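Local coordinates for sensor protein (PDB 3MXQ) that forms the PAS sensor domain of a histidine kinase that probably transfers phosphate from ATP to a histidine of a protein, at residues 37-40 / 41-45; 49-52 / 53-57; 65-68 / 69-73. One frame throughout, in Å; residues are numbered along the deposited sequence.

Contact 1. Residues 37-40 / 41-45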
# COMPACT_ATOMS: atom_id res chain seq x y z
N ILE A 37 9.87 15.78 5.25
CA ILE A 37 10.36 15.88 6.62
C ILE A 37 11.19 17.14 6.75
O ILE A 37 12.06 17.41 5.91
CB ILE A 37 11.27 14.68 7.08
CG1 ILE A 37 10.76 13.32 6.60
CG2 ILE A 37 11.46 14.69 8.61
CD1 ILE A 37 9.47 12.86 7.23
N VAL A 38 10.95 17.91 7.80
CA VAL A 38 11.76 19.09 8.04
C VAL A 38 12.41 19.09 9.40
O VAL A 38 11.85 18.60 10.37
CB VAL A 38 10.94 20.38 7.83
CG1 VAL A 38 10.20 20.28 6.52
CG2 VAL A 38 9.96 20.60 8.96
N ARG A 39 13.62 19.62 9.44
CA ARG A 39 14.33 19.84 10.68
C ARG A 39 13.55 20.90 11.46
O ARG A 39 12.61 21.50 10.91
CB ARG A 39 15.73 20.32 10.34
CG ARG A 39 16.83 19.70 11.17
CD ARG A 39 18.17 19.79 10.45
NE ARG A 39 18.65 21.16 10.27
CZ ARG A 39 19.54 21.53 9.34
NH1 ARG A 39 20.04 20.65 8.48
NH2 ARG A 39 19.92 22.80 9.26
N ASN A 40 13.90 21.14 12.72
CA ASN A 40 13.13 22.11 13.50
C ASN A 40 13.47 23.56 13.17
O ASN A 40 12.87 24.49 13.70
CB ASN A 40 13.19 21.83 15.01
CG ASN A 40 14.61 21.86 15.58
OD1 ASN A 40 15.56 22.33 14.95
ND2 ASN A 40 14.74 21.36 16.81
N ASP A 41 14.45 23.75 12.28
CA ASP A 41 14.81 25.06 11.75
C ASP A 41 14.30 25.20 10.32
O ASP A 41 14.77 26.04 9.55
CB ASP A 41 16.33 25.28 11.82
CG ASP A 41 17.12 24.24 11.04
OD1 ASP A 41 18.31 24.48 10.77
OD2 ASP A 41 16.56 23.18 10.69
N TYR A 42 13.33 24.36 9.98
CA TYR A 42 12.56 24.43 8.73
C TYR A 42 13.30 23.92 7.48
O TYR A 42 12.78 23.96 6.37
CB TYR A 42 11.95 25.82 8.54
CG TYR A 42 11.33 26.35 9.82
CD1 TYR A 42 10.14 25.82 10.32
CD2 TYR A 42 11.95 27.37 10.53
CE1 TYR A 42 9.58 26.30 11.51
CE2 TYR A 42 11.41 27.85 11.72
CZ TYR A 42 10.23 27.32 12.21
OH TYR A 42 9.73 27.84 13.39
N VAL A 43 14.51 23.42 7.69
CA VAL A 43 15.34 22.89 6.62
C VAL A 43 14.84 21.52 6.18
O VAL A 43 14.63 20.64 7.01
CB VAL A 43 16.82 22.81 7.05
CG1 VAL A 43 17.68 22.27 5.92
CG2 VAL A 43 17.33 24.18 7.48
N ILE A 44 14.63 21.35 4.87
CA ILE A 44 14.11 20.09 4.33
C ILE A 44 15.13 18.97 4.35
O ILE A 44 16.27 19.13 3.90
CB ILE A 44 13.54 20.27 2.90
CG1 ILE A 44 12.30 21.16 2.95
CG2 ILE A 44 13.17 18.92 2.28
CD1 ILE A 44 12.01 21.87 1.67
N VAL A 45 14.72 17.84 4.88
CA VAL A 45 15.61 16.71 5.08
C VAL A 45 15.31 15.59 4.09
O VAL A 45 16.22 15.02 3.52
CB VAL A 45 15.51 16.19 6.53
CG1 VAL A 45 16.31 14.91 6.70
CG2 VAL A 45 16.01 17.26 7.49

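Contact 2. Residues 49-52 / 53-57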
# COMPACT_ATOMS: atom_id res chain seq x y z
N GLU A 49 8.83 11.40 -3.81
CA GLU A 49 8.81 11.53 -5.26
C GLU A 49 7.52 12.25 -5.64
O GLU A 49 7.52 13.13 -6.49
CB GLU A 49 8.86 10.13 -5.93
CG GLU A 49 9.19 10.13 -7.43
CD GLU A 49 9.47 8.71 -8.01
OE1 GLU A 49 9.68 7.74 -7.22
OE2 GLU A 49 9.48 8.58 -9.27
N TYR A 50 6.42 11.89 -4.99
CA TYR A 50 5.12 12.49 -5.26
C TYR A 50 5.10 13.99 -4.98
O TYR A 50 4.43 14.74 -5.68
CB TYR A 50 4.03 11.77 -4.47
CG TYR A 50 2.64 12.19 -4.86
CD1 TYR A 50 2.05 11.70 -6.02
CD2 TYR A 50 1.92 13.07 -4.07
CE1 TYR A 50 0.76 12.09 -6.39
CE2 TYR A 50 0.62 13.47 -4.41
CZ TYR A 50 0.05 12.98 -5.58
OH TYR A 50 -1.22 13.37 -5.93
N PHE A 51 5.83 14.42 -3.94
CA PHE A 51 5.99 15.83 -3.60
C PHE A 51 6.73 16.56 -4.71
O PHE A 51 6.25 17.59 -5.19
CB PHE A 51 6.75 15.97 -2.27
CG PHE A 51 6.72 17.36 -1.66
CD1 PHE A 51 5.95 17.63 -0.55
CD2 PHE A 51 7.52 18.38 -2.17
CE1 PHE A 51 5.93 18.91 0.03
CE2 PHE A 51 7.50 19.66 -1.59
CZ PHE A 51 6.71 19.92 -0.50
N GLU A 52 7.88 16.01 -5.13
CA GLU A 52 8.69 16.60 -6.21
C GLU A 52 7.87 16.85 -7.45
O GLU A 52 7.92 17.94 -8.01
CB GLU A 52 9.84 15.68 -6.62
CG GLU A 52 10.86 15.38 -5.55
CD GLU A 52 11.95 14.42 -6.03
OE1 GLU A 52 12.55 14.69 -7.11
OE2 GLU A 52 12.22 13.41 -5.32
N SER A 53 7.13 15.83 -7.87
CA SER A 53 6.41 15.87 -9.12
C SER A 53 5.38 17.00 -9.15
O SER A 53 4.98 17.46 -10.23
CB SER A 53 5.74 14.52 -9.39
OG SER A 53 4.75 14.22 -8.42
N ARG A 54 4.98 17.48 -7.98
CA ARG A 54 3.92 18.49 -7.92
C ARG A 54 4.39 19.90 -7.58
O ARG A 54 3.59 20.83 -7.48
CB ARG A 54 2.80 18.01 -7.00
CG ARG A 54 2.17 16.71 -7.53
CD ARG A 54 0.92 16.31 -6.79
NE ARG A 54 0.14 17.48 -6.43
CZ ARG A 54 -0.88 17.47 -5.59
NH1 ARG A 54 -1.29 16.33 -5.04
NH2 ARG A 54 -1.51 18.60 -5.32
N VAL A 55 5.69 20.08 -7.42
CA VAL A 55 6.25 21.40 -7.22
C VAL A 55 7.20 21.70 -8.36
O VAL A 55 7.62 20.78 -9.07
CB VAL A 55 6.98 21.54 -5.86
CG1 VAL A 55 5.99 21.50 -4.73
CG2 VAL A 55 8.03 20.46 -5.68
N ILE A 56 7.52 22.98 -8.53
CA ILE A 56 8.47 23.41 -9.54
C ILE A 56 9.86 22.85 -9.29
O ILE A 56 10.62 22.60 -10.22
CB ILE A 56 8.54 24.94 -9.65
CG1 ILE A 56 8.59 25.57 -8.25
CG2 ILE A 56 7.35 25.46 -10.45
CD1 ILE A 56 8.53 27.11 -8.25
N PHE A 57 10.19 22.63 -8.02
CA PHE A 57 11.49 22.10 -7.66
C PHE A 57 11.56 20.58 -7.82
O PHE A 57 10.53 19.89 -7.93
CB PHE A 57 11.85 22.51 -6.23
CG PHE A 57 11.54 23.94 -5.91
CD1 PHE A 57 10.63 24.25 -4.91
CD2 PHE A 57 12.13 24.98 -6.64
CE1 PHE A 57 10.32 25.58 -4.61
CE2 PHE A 57 11.82 26.30 -6.35
CZ PHE A 57 10.92 26.60 -5.33

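Contact 3. Residues 65-68 / 69-73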
# COMPACT_ATOMS: atom_id res chain seq x y z
N LYS A 65 17.45 22.87 2.31
CA LYS A 65 16.91 24.22 2.13
C LYS A 65 15.68 24.43 3.00
O LYS A 65 14.96 23.47 3.32
CB LYS A 65 16.55 24.47 0.66
CG LYS A 65 17.75 24.47 -0.26
CD LYS A 65 17.41 25.12 -1.59
CE LYS A 65 18.66 25.60 -2.31
NZ LYS A 65 19.56 24.46 -2.65
N ASN A 66 15.44 25.68 3.38
CA ASN A 66 14.32 26.06 4.23
C ASN A 66 12.97 26.07 3.47
O ASN A 66 12.85 26.76 2.45
CB ASN A 66 14.62 27.44 4.82
CG ASN A 66 13.60 27.90 5.86
OD1 ASN A 66 12.43 27.50 5.85
ND2 ASN A 66 14.05 28.76 6.75
N ILE A 67 11.98 25.33 3.96
CA ILE A 67 10.66 25.28 3.30
C ILE A 67 10.06 26.67 3.19
O ILE A 67 9.42 27.00 2.20
CB ILE A 67 9.62 24.46 4.08
CG1 ILE A 67 10.26 23.29 4.77
CG2 ILE A 67 8.56 23.89 3.15
CD1 ILE A 67 9.22 22.35 5.31
N LEU A 68 10.25 27.45 4.25
CA LEU A 68 9.67 28.78 4.35
C LEU A 68 10.23 29.69 3.28
O LEU A 68 9.52 30.57 2.79
CB LEU A 68 9.88 29.35 5.76
CG LEU A 68 9.30 28.51 6.91
CD1 LEU A 68 9.68 29.07 8.25
CD2 LEU A 68 7.79 28.38 6.83
N GLU A 69 11.48 29.47 2.88
CA GLU A 69 12.07 30.22 1.77
C GLU A 69 11.64 29.69 0.40
O GLU A 69 11.50 30.47 -0.55
CB GLU A 69 13.59 30.27 1.89
CG GLU A 69 14.08 31.02 3.13
CD GLU A 69 15.59 30.89 3.36
OE1 GLU A 69 16.19 29.88 2.93
OE2 GLU A 69 16.16 31.80 4.00
N LEU A 70 11.41 28.38 0.30
CA LEU A 70 11.06 27.75 -0.97
C LEU A 70 9.62 27.99 -1.36
O LEU A 70 9.28 27.95 -2.54
CB LEU A 70 11.36 26.25 -0.94
CG LEU A 70 12.83 25.85 -1.13
CD1 LEU A 70 13.05 24.38 -0.83
CD2 LEU A 70 13.33 26.18 -2.54
N PHE A 71 8.76 28.24 -0.38
CA PHE A 71 7.35 28.47 -0.67
C PHE A 71 6.84 29.69 0.06
O PHE A 71 5.89 29.59 0.83
CB PHE A 71 6.52 27.25 -0.28
CG PHE A 71 6.95 26.01 -0.97
CD1 PHE A 71 7.73 25.07 -0.31
CD2 PHE A 71 6.59 25.78 -2.30
CE1 PHE A 71 8.15 23.91 -0.96
CE2 PHE A 71 7.00 24.63 -2.96
CZ PHE A 71 7.78 23.69 -2.29
N PRO A 72 7.46 30.86 -0.20
CA PRO A 72 7.24 32.05 0.63
C PRO A 72 5.77 32.45 0.79
O PRO A 72 5.36 32.79 1.89
CB PRO A 72 8.04 33.13 -0.10
CG PRO A 72 8.21 32.62 -1.48
CD PRO A 72 8.33 31.16 -1.35
N GLU A 73 4.99 32.39 -0.29
CA GLU A 73 3.58 32.74 -0.22
C GLU A 73 2.78 31.87 0.74
O GLU A 73 1.60 32.11 0.95
CB GLU A 73 2.95 32.65 -1.60
CG GLU A 73 3.37 33.74 -2.56
CD GLU A 73 3.16 33.32 -4.01
OE1 GLU A 73 2.49 34.06 -4.75
OE2 GLU A 73 3.65 32.22 -4.39

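Contact 1. Residues 37-40 / 41-45
The contact is the beta hairpin of the PAS domain that joins strands 34-39 and 44-47, and Arg39 and Val43 face each other at its closed end. Arg39 N donates to Val43 O at 2.8 Å, and Tyr42 N closes a type I turn on Arg39 O at 3.1 Å. Tyr42 takes a left-handed backbone conformation (phi 76°), which makes the loop a type I turn with a G1 bulge. Beyond it, Val45 N meets Ile37 O at 2.9 Å. Between these bonds Val38 and Ile44 form a non-hydrogen-bonded antiparallel pair, and their branched side chains, suited to strands, touch on one face of the sheet through Val38 CG1 and Ile44 CG1.

On the solvent side, Arg39 holds Asp41 side-on with two nitrogens. Arg39 NH2 reaches the syn lone pair of Asp41 OD1 at 2.8 Å, with the oxygen close to the guanidinium plane, whereas Arg39 NE meets Asp41 OD2 at 2.9 Å less squarely, since the two flat groups are turned 33° apart. A bend at chi3 (65°) lays the guanidinium over Val43, whose CG2 is 3.4 Å from Arg39 NH2. Arginine suits the place because its edge can bond a carboxylate while its poorly hydrated face lies on an aliphatic side chain.

Helix 67-70 packs against the Val38 and Ile44 face. The Tyr42 side chain packs on Lys79 and Ile82 of helix 75-88, and its hydroxyl is hydrogen-bonded to Asp83, while Asn40 ND2 reaches Ile134 O at the start of strand 134-145.

Contact 2. Residues 49-52 / 53-57
Tyr50 lays its ring against the aliphatic part of Arg54, one helical turn on. Arg54 CD sits 4.1 Å from the Tyr50 ring centroid, off-centre, in a CH-pi contact. Because the arginine chain bends at chi3 (37°), its guanidinium then stands almost perpendicular to the ring, the planes 88° apart, and presents its edge to the phenol end. There Arg54 NH1 donates to Tyr50 OH at 3.1 Å in a bent bond, the phenol oxygen lying somewhat out of the guanidinium plane.

Ser53 turns its hydroxyl back on the helix. With OG placed between its own backbone N and carbonyl carbon (chi1 65°), Ser53 OG donates to Tyr50 O at 2.8 Å, from above the carbonyl plane. A short polar side chain is well suited to the last turn, where it can return a bond to the backbone. Ser53 N still makes the helical bond to Glu49 O, but Arg54 N and Val55 N bond three residues back, to Phe51 O and Glu52 O, as the helix tightens and gives way to loop. On the buried side Phe51 CE2 touches Val55 CG1 at 3.9 Å.

Arg54 NH1 also forms a salt bridge with Asp143. The polar ends continue into the subunit interface: Tyr50 OH bonds Glu49 of the second subunit, and Glu49 pairs with Arg54 of that subunit but also lies near its Asp29, so the proximity of carboxylates may be only partly offset.

Contact 3. Residues 65-68 / 69-73
The first torsions of Ile67 and Phe71 bring their side chains together: the isoleucine holds CG2 opposite its backbone N, and the phenylalanine, at chi1 -58°, keeps its ring beside its own N and turned back along the helix. Ile67 CG2 therefore rests 3.7 Å from Phe71 CD1. The same two residues are linked in the backbone, where Phe71 N gives the final helical bond to Ile67 O at 2.9 Å. Phe71 is the first residue to leave helical angles.

At the other end Asn66 is the N-cap. Its chi1 of -173° carries the amide forward so that Asn66 OD1 accepts from Leu68 N at 2.7 Å, and this satisfies an N-H that has no preceding turn to bond to. Asparagine suits the place because its short side chain ends in a carbonyl. Asn66 O takes Leu70 N at 3.1 Å, in the carbonyl plane, and a weak bond from Glu69 N. Glu69 crosses the asparagine at about a right angle, Glu69 OE1 lying 3.5 Å from Asn66 CB, while Leu70 CD1 folds against Lys65 CB at 3.8 Å. Lys65 NZ itself bonds Thr61 O.

This single-turn helix, 67-70, fits between its neighbours: Leu68 packs on Ala75 and Leu78 of helix 75-88, Leu70 and Phe71 lean on Met62 of helix 59-62, and Phe71 also reaches the loop at Leu102.

How the contacts relate
Following the chain, contact 1 closes the hairpin, contact 2 ends helix 49-53 on its following loop, and contact 3 spans the short helix 67-70 from its N-cap to its end. They come in series, and none nests in or crosses another. Contacts 1 and 2 adjoin only in sequence, with centres about 17 Å apart. Contact 3 touches both. Its segment 65-68 runs beside the hairpin, where Ile44 N lies 2.7 Å from Lys65 O and Tyr42 O lies 2.9 Å from Ile67 N, both probable hydrogen bonds. At its far end Phe71 meets Phe51, Val55 and Phe57 of contact 2. Helix 67-70 therefore ties the edge strand 44-47 to helix 49-53 and the loop that follows it.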